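Long-range contacts in omega transaminase (Pseudomonas sp., PDB 5LHA), which probably catalyses pyridoxal-phosphate-dependent transfer of amino groups between amines and keto acids or ketones, with pyridoxamine phosphate bound as cofactor in this structure: residues Y375-E380 against L390-D395; S410-E415 against A452-C457; A419-R424 against V447-A452. All coordinates share one frame; numbering follows the deposited sequence.

Interaction 1: residues Y375-E380 against L390-D395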
loop_
_atom_site.group_PDB
_atom_site.type_symbol
_atom_site.label_atom_id
_atom_site.label_comp_id
_atom_site.label_asym_id
_atom_site.label_seq_id
_atom_site.Cartn_x
_atom_site.Cartn_y
_atom_site.Cartn_z
ATOM N N TYR A 375 1.437 -48.209 -2.007
ATOM C CA TYR A 375 1.054 -47.488 -0.799
ATOM C C TYR A 375 -0.052 -46.492 -1.120
ATOM O O TYR A 375 0.129 -45.606 -1.961
ATOM C CB TYR A 375 2.269 -46.789 -0.189
ATOM C CG TYR A 375 3.311 -47.745 0.354
ATOM C CD1 TYR A 375 3.105 -48.411 1.556
ATOM C CD2 TYR A 375 4.489 -47.991 -0.337
ATOM C CE1 TYR A 375 4.046 -49.284 2.061
ATOM C CE2 TYR A 375 5.441 -48.869 0.162
ATOM C CZ TYR A 375 5.214 -49.509 1.362
ATOM O OH TYR A 375 6.158 -50.378 1.861
ATOM N N ALA A 376 -1.210 -46.668 -0.475
ATOM C CA ALA A 376 -2.337 -45.763 -0.697
ATOM C C ALA A 376 -1.962 -44.307 -0.441
ATOM O O ALA A 376 -2.399 -43.409 -1.171
ATOM C CB ALA A 376 -3.519 -46.172 0.186
ATOM N N VAL A 377 -1.146 -44.053 0.586
ATOM C CA VAL A 377 -0.840 -42.676 0.966
ATOM C C VAL A 377 0.008 -41.967 -0.089
ATOM O O VAL A 377 0.042 -40.732 -0.123
ATOM C CB VAL A 377 -0.168 -42.657 2.357
ATOM C CG1 VAL A 377 1.272 -43.172 2.285
ATOM C CG2 VAL A 377 -0.210 -41.262 2.962
ATOM N N VAL A 378 0.664 -42.713 -0.973
ATOM C CA VAL A 378 1.501 -42.139 -2.027
ATOM C C VAL A 378 0.608 -41.745 -3.199
ATOM O O VAL A 378 0.159 -42.601 -3.964
ATOM C CB VAL A 378 2.591 -43.122 -2.468
ATOM C CG1 VAL A 378 3.456 -42.514 -3.569
ATOM C CG2 VAL A 378 3.445 -43.538 -1.275
ATOM N N GLY A 379 0.397 -40.445 -3.376
ATOM C CA GLY A 379 -0.436 -39.959 -4.462
ATOM C C GLY A 379 0.224 -39.997 -5.824
ATOM O O GLY A 379 -0.289 -40.639 -6.744
ATOM N N GLU A 380 1.371 -39.337 -5.956
ATOM C CA GLU A 380 2.209 -39.452 -7.146
ATOM C C GLU A 380 3.642 -39.103 -6.758
ATOM O O GLU A 380 3.902 -38.565 -5.677
ATOM C CB GLU A 380 1.741 -38.546 -8.294
ATOM C CG GLU A 380 2.018 -37.062 -8.085
ATOM C CD GLU A 380 2.022 -36.269 -9.394
ATOM O OE1 GLU A 380 1.570 -36.796 -10.433
ATOM O OE2 GLU A 380 2.485 -35.115 -9.388
ATOM N N LEU A 390 7.414 -36.545 -3.398
ATOM C CA LEU A 390 6.395 -37.564 -3.199
ATOM C C LEU A 390 5.193 -36.879 -2.565
ATOM O O LEU A 390 5.309 -36.291 -1.488
ATOM C CB LEU A 390 6.924 -38.697 -2.317
ATOM C CG LEU A 390 8.193 -39.426 -2.788
ATOM C CD1 LEU A 390 9.430 -38.786 -2.173
ATOM C CD2 LEU A 390 8.147 -40.915 -2.448
ATOM N N ASP A 391 4.062 -36.905 -3.247
ATOM C CA ASP A 391 2.882 -36.177 -2.793
ATOM C C ASP A 391 1.953 -37.121 -2.021
ATOM O O ASP A 391 1.307 -37.996 -2.608
ATOM C CB ASP A 391 2.176 -35.521 -3.976
ATOM C CG ASP A 391 1.291 -34.381 -3.546
ATOM O OD1 ASP A 391 0.610 -34.520 -2.501
ATOM O OD2 ASP A 391 1.316 -33.330 -4.229
ATOM N N LEU A 392 1.859 -36.917 -0.710
ATOM C CA LEU A 392 1.067 -37.785 0.146
ATOM C C LEU A 392 -0.333 -37.199 0.286
ATOM O O LEU A 392 -0.494 -36.006 0.564
ATOM C CB LEU A 392 1.719 -37.954 1.521
ATOM C CG LEU A 392 3.192 -38.384 1.626
ATOM C CD1 LEU A 392 3.613 -38.456 3.086
ATOM C CD2 LEU A 392 3.481 -39.716 0.922
ATOM N N VAL A 393 -1.340 -38.039 0.062
ATOM C CA VAL A 393 -2.736 -37.638 0.086
ATOM C C VAL A 393 -3.490 -38.544 1.044
ATOM O O VAL A 393 -3.063 -39.658 1.357
ATOM C CB VAL A 393 -3.375 -37.694 -1.314
ATOM C CG1 VAL A 393 -2.579 -36.856 -2.280
ATOM C CG2 VAL A 393 -3.460 -39.139 -1.793
ATOM N N SER A 394 -4.630 -38.043 1.517
ATOM C CA SER A 394 -5.550 -38.864 2.292
ATOM C C SER A 394 -6.520 -39.635 1.411
ATOM O O SER A 394 -7.062 -40.659 1.852
ATOM C CB SER A 394 -6.326 -37.993 3.287
ATOM O OG SER A 394 -6.746 -36.778 2.689
ATOM N N ASP A 395 -6.726 -39.179 0.175
ATOM C CA ASP A 395 -7.713 -39.756 -0.731
ATOM C C ASP A 395 -7.139 -39.715 -2.135
ATOM O O ASP A 395 -6.794 -38.640 -2.637
ATOM C CB ASP A 395 -9.045 -38.992 -0.663
ATOM C CG ASP A 395 -10.130 -39.596 -1.554
ATOM O OD1 ASP A 395 -9.901 -39.768 -2.770
ATOM O OD2 ASP A 395 -11.229 -39.893 -1.037
#
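The flat groups that meet here are peptide units. On the carbonyl of V377 the N-H of V393 closes at 3.0 Å from V393 N to V377 O, with the donor tilted 19° from the carbonyl plane. The same oxygen also takes the alpha hydrogen of L392, L392 CA standing 3.1 Å from V377 O. The D391 carbonyl points almost straight at G379 N, a short but bent bond of 2.7 Å between G379 N and D391 O. One step on, D391 N reaches E380 O in 2.9 Å, and this bond is nearly linear (176° at the hydrogen). E380 N is buried here with no partner in the model. These bonds close the open end of the beta hairpin 378-384/387-393, an antiparallel pair in which V378 and L392 face each other as a non-hydrogen-bonded pair. A type I turn, Y375 to V378, leads out of helix 370-374 and brings V377 alongside the end of the second strand. V377 keeps CG1 between its backbone N and carbonyl carbon (chi1 73°), which places CG2 against L392, 4.1 Å from V377 CG2 to L392 CB. On the far side of the V377 carbonyl, V393 CG2 rests on the backbone of side-chain-less G379, 4.1 Å from G379 CA. The carboxylates of E380 and D391 project on one face of the hairpin, E380 OE2 and D391 OD2 being 5.6 Å apart. R382 makes salt bridges to both, and R194 makes another to D391, so the like charges are probably well compensated and both acids probably remain ionised. On the opposite face, V378 and L392 pack against F454 of helix 440-457.

Interaction 2: residues S410-E415 against A452-C457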
loop_
_atom_site.group_PDB
_atom_site.type_symbol
_atom_site.label_atom_id
_atom_site.label_comp_id
_atom_site.label_asym_id
_atom_site.label_seq_id
_atom_site.Cartn_x
_atom_site.Cartn_y
_atom_site.Cartn_z
ATOM N N SER A 410 6.339 -36.370 8.650
ATOM C CA SER A 410 7.623 -36.374 9.346
ATOM C C SER A 410 7.950 -37.747 9.918
ATOM O O SER A 410 9.129 -38.100 10.031
ATOM C CB SER A 410 7.655 -35.328 10.456
ATOM O OG SER A 410 8.943 -35.312 11.062
ATOM N N ARG A 411 6.931 -38.524 10.302
ATOM C CA ARG A 411 7.191 -39.868 10.811
ATOM C C ARG A 411 7.809 -40.747 9.736
ATOM O O ARG A 411 8.741 -41.516 10.009
ATOM C CB ARG A 411 5.907 -40.502 11.343
ATOM C CG ARG A 411 5.489 -39.991 12.704
ATOM C CD ARG A 411 4.473 -40.905 13.358
ATOM N NE ARG A 411 3.320 -41.197 12.506
ATOM C CZ ARG A 411 2.208 -40.465 12.465
ATOM N NH1 ARG A 411 2.095 -39.379 13.219
ATOM N NH2 ARG A 411 1.206 -40.819 11.669
ATOM N N ILE A 412 7.290 -40.655 8.508
ATOM C CA ILE A 412 7.906 -41.344 7.380
ATOM C C ILE A 412 9.338 -40.860 7.194
ATOM O O ILE A 412 10.259 -41.658 6.980
ATOM C CB ILE A 412 7.054 -41.140 6.113
ATOM C CG1 ILE A 412 5.737 -41.904 6.244
ATOM C CG2 ILE A 412 7.810 -41.565 4.875
ATOM C CD1 ILE A 412 4.636 -41.395 5.331
ATOM N N ALA A 413 9.549 -39.547 7.298
ATOM C CA ALA A 413 10.888 -38.992 7.174
ATOM C C ALA A 413 11.827 -39.558 8.231
ATOM O O ALA A 413 12.968 -39.920 7.923
ATOM C CB ALA A 413 10.831 -37.470 7.273
ATOM N N ASP A 414 11.365 -39.648 9.481
ATOM C CA ASP A 414 12.225 -40.185 10.530
ATOM C C ASP A 414 12.625 -41.621 10.229
ATOM O O ASP A 414 13.799 -41.987 10.372
ATOM C CB ASP A 414 11.538 -40.095 11.891
ATOM C CG ASP A 414 11.389 -38.670 12.373
ATOM O OD1 ASP A 414 11.741 -37.750 11.609
ATOM O OD2 ASP A 414 10.929 -38.471 13.520
ATOM N N GLU A 415 11.672 -42.442 9.773
ATOM C CA GLU A 415 11.977 -43.847 9.535
ATOM C C GLU A 415 12.937 -44.002 8.362
ATOM O O GLU A 415 13.792 -44.896 8.366
ATOM C CB GLU A 415 10.693 -44.642 9.299
ATOM C CG GLU A 415 10.936 -46.136 9.274
ATOM C CD GLU A 415 11.308 -46.697 10.642
ATOM O OE1 GLU A 415 11.129 -45.988 11.659
ATOM O OE2 GLU A 415 11.835 -47.829 10.695
ATOM N N ALA A 452 11.325 -48.813 2.969
ATOM C CA ALA A 452 11.260 -49.201 4.375
ATOM C C ALA A 452 10.392 -48.243 5.185
ATOM O O ALA A 452 9.598 -48.677 6.031
ATOM C CB ALA A 452 12.668 -49.270 4.963
ATOM N N ALA A 453 10.527 -46.937 4.939
ATOM C CA ALA A 453 9.777 -45.954 5.718
ATOM C C ALA A 453 8.276 -46.090 5.494
ATOM O O ALA A 453 7.485 -45.926 6.431
ATOM C CB ALA A 453 10.257 -44.544 5.378
ATOM N N PHE A 454 7.859 -46.354 4.252
ATOM C CA PHE A 454 6.437 -46.512 3.973
ATOM C C PHE A 454 5.905 -47.854 4.443
ATOM O O PHE A 454 4.720 -47.957 4.773
ATOM C CB PHE A 454 6.162 -46.339 2.481
ATOM C CG PHE A 454 6.198 -44.922 2.038
ATOM C CD1 PHE A 454 5.122 -44.085 2.276
ATOM C CD2 PHE A 454 7.313 -44.414 1.410
ATOM C CE1 PHE A 454 5.159 -42.776 1.880
ATOM C CE2 PHE A 454 7.357 -43.107 1.017
ATOM C CZ PHE A 454 6.282 -42.286 1.250
ATOM N N ALA A 455 6.743 -48.894 4.461
ATOM C CA ALA A 455 6.327 -50.145 5.083
ATOM C C ALA A 455 6.069 -49.940 6.568
ATOM O O ALA A 455 5.131 -50.513 7.134
ATOM C CB ALA A 455 7.384 -51.228 4.866
ATOM N N ARG A 456 6.884 -49.103 7.203
ATOM C CA ARG A 456 6.734 -48.796 8.615
ATOM C C ARG A 456 5.574 -47.837 8.858
ATOM O O ARG A 456 4.649 -48.146 9.622
ATOM C CB ARG A 456 8.045 -48.212 9.139
ATOM C CG ARG A 456 8.120 -48.053 10.632
ATOM C CD ARG A 456 7.874 -49.365 11.319
ATOM N NE ARG A 456 8.351 -49.350 12.694
ATOM C CZ ARG A 456 9.407 -50.033 13.119
ATOM N NH1 ARG A 456 10.090 -50.792 12.269
ATOM N NH2 ARG A 456 9.770 -49.969 14.396
ATOM N N CYS A 457 5.591 -46.677 8.197
ATOM C CA CYS A 457 4.707 -45.572 8.549
ATOM C C CYS A 457 3.772 -45.150 7.420
ATOM O O CYS A 457 3.140 -44.094 7.522
ATOM C CB CYS A 457 5.542 -44.375 9.010
ATOM S SG CYS A 457 6.739 -44.779 10.310
#
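I412 and E415, one turn apart on helix 408-418, press into the last turns of helix 440-457, where C457 is the third main contributor. I412 CG2 stands over a face of the F454 ring, a CH-pi contact 4.1 Å from the ring centroid and 15° off its normal. The CG1-CD1 branch reaches both the F454 ring and C457: CD1 touches F454 CE1, and I412 CG1 is 3.7 Å from C457 CB. C457 SG lies 4.1 Å from E415 CB and also against the R411 carbonyl oxygen. E415 is a knob seated among A452, A453, R456 and C457. With CG anti to the backbone N (chi1 -171°) and a bend at the next bond, its chain crosses that of R456 at about a right angle, E415 CD 3.5 Å from R456 CG. E415 OE2 then hovers above the R456 guanidinium, 3.8 Å from R456 NH1: a long, purely electrostatic pairing, whereas OE1 is bridged to R418. Small A453 lets the backbones close in, with A453 CB 3.3 Å from I412 O. The short helical segments cross at 129°, 8.2 Å between axes; beneath them, I412 and F454 both lie on L392 of strand 387-393.

Interaction 3: residues A419-R424 against V447-A452; sequences AGVLVR and VSALEA
A helix-to-strand connection leading into the mixed sheet that holds strands 421-426 and 429-432 of this fold type I transaminase supplies one side of the contact. Helix 408-418 finishes in a Schellman motif, where G420 takes positive phi and two bonds run back into the last helical turn, and the chain then enters strand 421-426. The other side is the middle of the C-terminal helix 440-457. What passes between them is entirely apolar. A449 is the meeting point: its methyl is met from one direction by the methyl of A419, 3.8 Å between A419 CB and A449 CB, and from another by V421, with V421 CG2 at 3.6 Å from A449 CB. V421 has CG1 anti to its backbone N (chi1 178°); CG2, beside that N, is the branch that leans on the alanine, with V421 CB behind it at 3.8 Å from A449 CB. One turn further along the helix, A452 CB only grazes A419 CB at 4.5 Å. Side chains this small let the backbones approach to 5.3 Å between A419 CA and A449 CA. Two residues beyond V421 along the chain, V423 meets a longer partner: L450 reaches across until L450 CD2 lies 4.3 Å from V423 CG2. V421 also touches L445 and M446 of the same helix, V423 and L450 both pack on L432 of strand 429-432, and L450 reaches L368 of helix 353-368 as well. L422 and R424 pack on Y88 and F91 of the second subunit, respectively. Backbone bonds from G420 and L422 to L56 tie the segment to strand 54-57, and R424 bonds to I431 of strand 429-432.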
loop_
_atom_site.group_PDB
_atom_site.type_symbol
_atom_site.label_atom_id
_atom_site.label_comp_id
_atom_site.label_asym_id
_atom_site.label_seq_id
_atom_site.Cartn_x
_atom_site.Cartn_y
_atom_site.Cartn_z
ATOM N N ALA A 419 16.738 -45.615 8.502
ATOM C CA ALA A 419 17.241 -46.499 7.460
ATOM C C ALA A 419 18.435 -45.912 6.716
ATOM O O ALA A 419 18.905 -46.528 5.753
ATOM C CB ALA A 419 16.126 -46.831 6.463
ATOM N N GLY A 420 18.934 -44.750 7.138
ATOM C CA GLY A 420 20.192 -44.227 6.646
ATOM C C GLY A 420 20.117 -43.154 5.581
ATOM O O GLY A 420 21.133 -42.891 4.931
ATOM N N VAL A 421 18.955 -42.539 5.364
ATOM C CA VAL A 421 18.804 -41.532 4.315
ATOM C C VAL A 421 17.971 -40.376 4.856
ATOM O O VAL A 421 16.804 -40.564 5.214
ATOM C CB VAL A 421 18.148 -42.100 3.043
ATOM C CG1 VAL A 421 17.967 -41.004 2.019
ATOM C CG2 VAL A 421 18.983 -43.211 2.456
ATOM N N LEU A 422 18.554 -39.182 4.896
ATOM C CA LEU A 422 17.836 -37.989 5.327
ATOM C C LEU A 422 17.085 -37.389 4.145
ATOM O O LEU A 422 17.687 -37.091 3.111
ATOM C CB LEU A 422 18.783 -36.947 5.921
ATOM C CG LEU A 422 18.058 -35.722 6.493
ATOM C CD1 LEU A 422 17.061 -36.108 7.581
ATOM C CD2 LEU A 422 19.029 -34.674 7.000
ATOM N N VAL A 423 15.765 -37.253 4.287
ATOM C CA VAL A 423 14.905 -36.600 3.306
ATOM C C VAL A 423 14.101 -35.525 4.031
ATOM O O VAL A 423 14.136 -35.416 5.259
ATOM C CB VAL A 423 13.979 -37.591 2.574
ATOM C CG1 VAL A 423 14.815 -38.624 1.835
ATOM C CG2 VAL A 423 13.057 -38.268 3.558
ATOM N N ARG A 424 13.358 -34.734 3.258
ATOM C CA ARG A 424 12.783 -33.484 3.762
ATOM C C ARG A 424 11.263 -33.430 3.646
ATOM O O ARG A 424 10.731 -33.366 2.521
ATOM C CB ARG A 424 13.409 -32.308 3.014
ATOM C CG ARG A 424 13.102 -30.942 3.596
ATOM C CD ARG A 424 13.548 -29.843 2.646
ATOM N NE ARG A 424 13.067 -28.524 3.054
ATOM C CZ ARG A 424 13.197 -27.418 2.323
ATOM N NH1 ARG A 424 13.789 -27.463 1.133
ATOM N NH2 ARG A 424 12.715 -26.266 2.775
ATOM N N VAL A 447 16.036 -45.246 -2.658
ATOM C CA VAL A 447 14.839 -46.030 -2.939
ATOM C C VAL A 447 14.556 -46.995 -1.796
ATOM O O VAL A 447 13.426 -47.091 -1.300
ATOM C CB VAL A 447 15.008 -46.780 -4.272
ATOM C CG1 VAL A 447 13.894 -47.801 -4.472
ATOM C CG2 VAL A 447 15.031 -45.796 -5.410
ATOM N N SER A 448 15.585 -47.715 -1.353
ATOM C CA SER A 448 15.399 -48.732 -0.323
ATOM C C SER A 448 14.932 -48.133 0.996
ATOM O O SER A 448 14.151 -48.760 1.721
ATOM C CB SER A 448 16.699 -49.508 -0.119
ATOM O OG SER A 448 17.060 -50.201 -1.298
ATOM N N ALA A 449 15.441 -46.949 1.353
ATOM C CA ALA A 449 15.098 -46.361 2.647
ATOM C C ALA A 449 13.663 -45.847 2.674
ATOM O O ALA A 449 12.980 -45.958 3.701
ATOM C CB ALA A 449 16.077 -45.239 2.998
ATOM N N LEU A 450 13.187 -45.285 1.562
ATOM C CA LEU A 450 11.798 -44.836 1.499
ATOM C C LEU A 450 10.834 -46.017 1.484
ATOM O O LEU A 450 9.772 -45.964 2.116
ATOM C CB LEU A 450 11.590 -43.933 0.284
ATOM C CG LEU A 450 12.337 -42.604 0.434
ATOM C CD1 LEU A 450 12.544 -41.909 -0.907
ATOM C CD2 LEU A 450 11.610 -41.700 1.424
ATOM N N GLU A 451 11.171 -47.074 0.740
ATOM C CA GLU A 451 10.380 -48.298 0.776
ATOM C C GLU A 451 10.224 -48.805 2.209
ATOM O O GLU A 451 9.124 -49.177 2.639
ATOM C CB GLU A 451 11.047 -49.362 -0.096
ATOM C CG GLU A 451 10.994 -49.101 -1.597
ATOM C CD GLU A 451 11.616 -50.239 -2.402
ATOM O OE1 GLU A 451 12.452 -50.978 -1.840
ATOM O OE2 GLU A 451 11.268 -50.401 -3.595
ATOM N N ALA A 452 11.325 -48.813 2.969
ATOM C CA ALA A 452 11.260 -49.201 4.375
ATOM C C ALA A 452 10.392 -48.243 5.185
ATOM O O ALA A 452 9.598 -48.677 6.031
ATOM C CB ALA A 452 12.668 -49.270 4.963
#

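Overall arrangement
Helix 440-457 ties all three together: interaction 3 uses its middle and interaction 2 its last turns, A452 belonging to both, while the ring of Y375 (interaction 1) meets F454 and its hydroxyl probably hydrogen-bonds to the E451 carbonyl oxygen. Interactions 1 and 3 are mostly buried and reach the same seven-stranded sheet; interaction 2, helix on helix, is only partly buried. Chemistry follows place: backbone hydrogen bonds join the hairpin strands in interaction 1, only aliphatic side chains meet in interaction 3, and interaction 2 combines an apolar floor with a long charge pairing at its more exposed side. Interactions 2 and 3 lie about 8 Å apart between centres, the latter nested inside the former's loop.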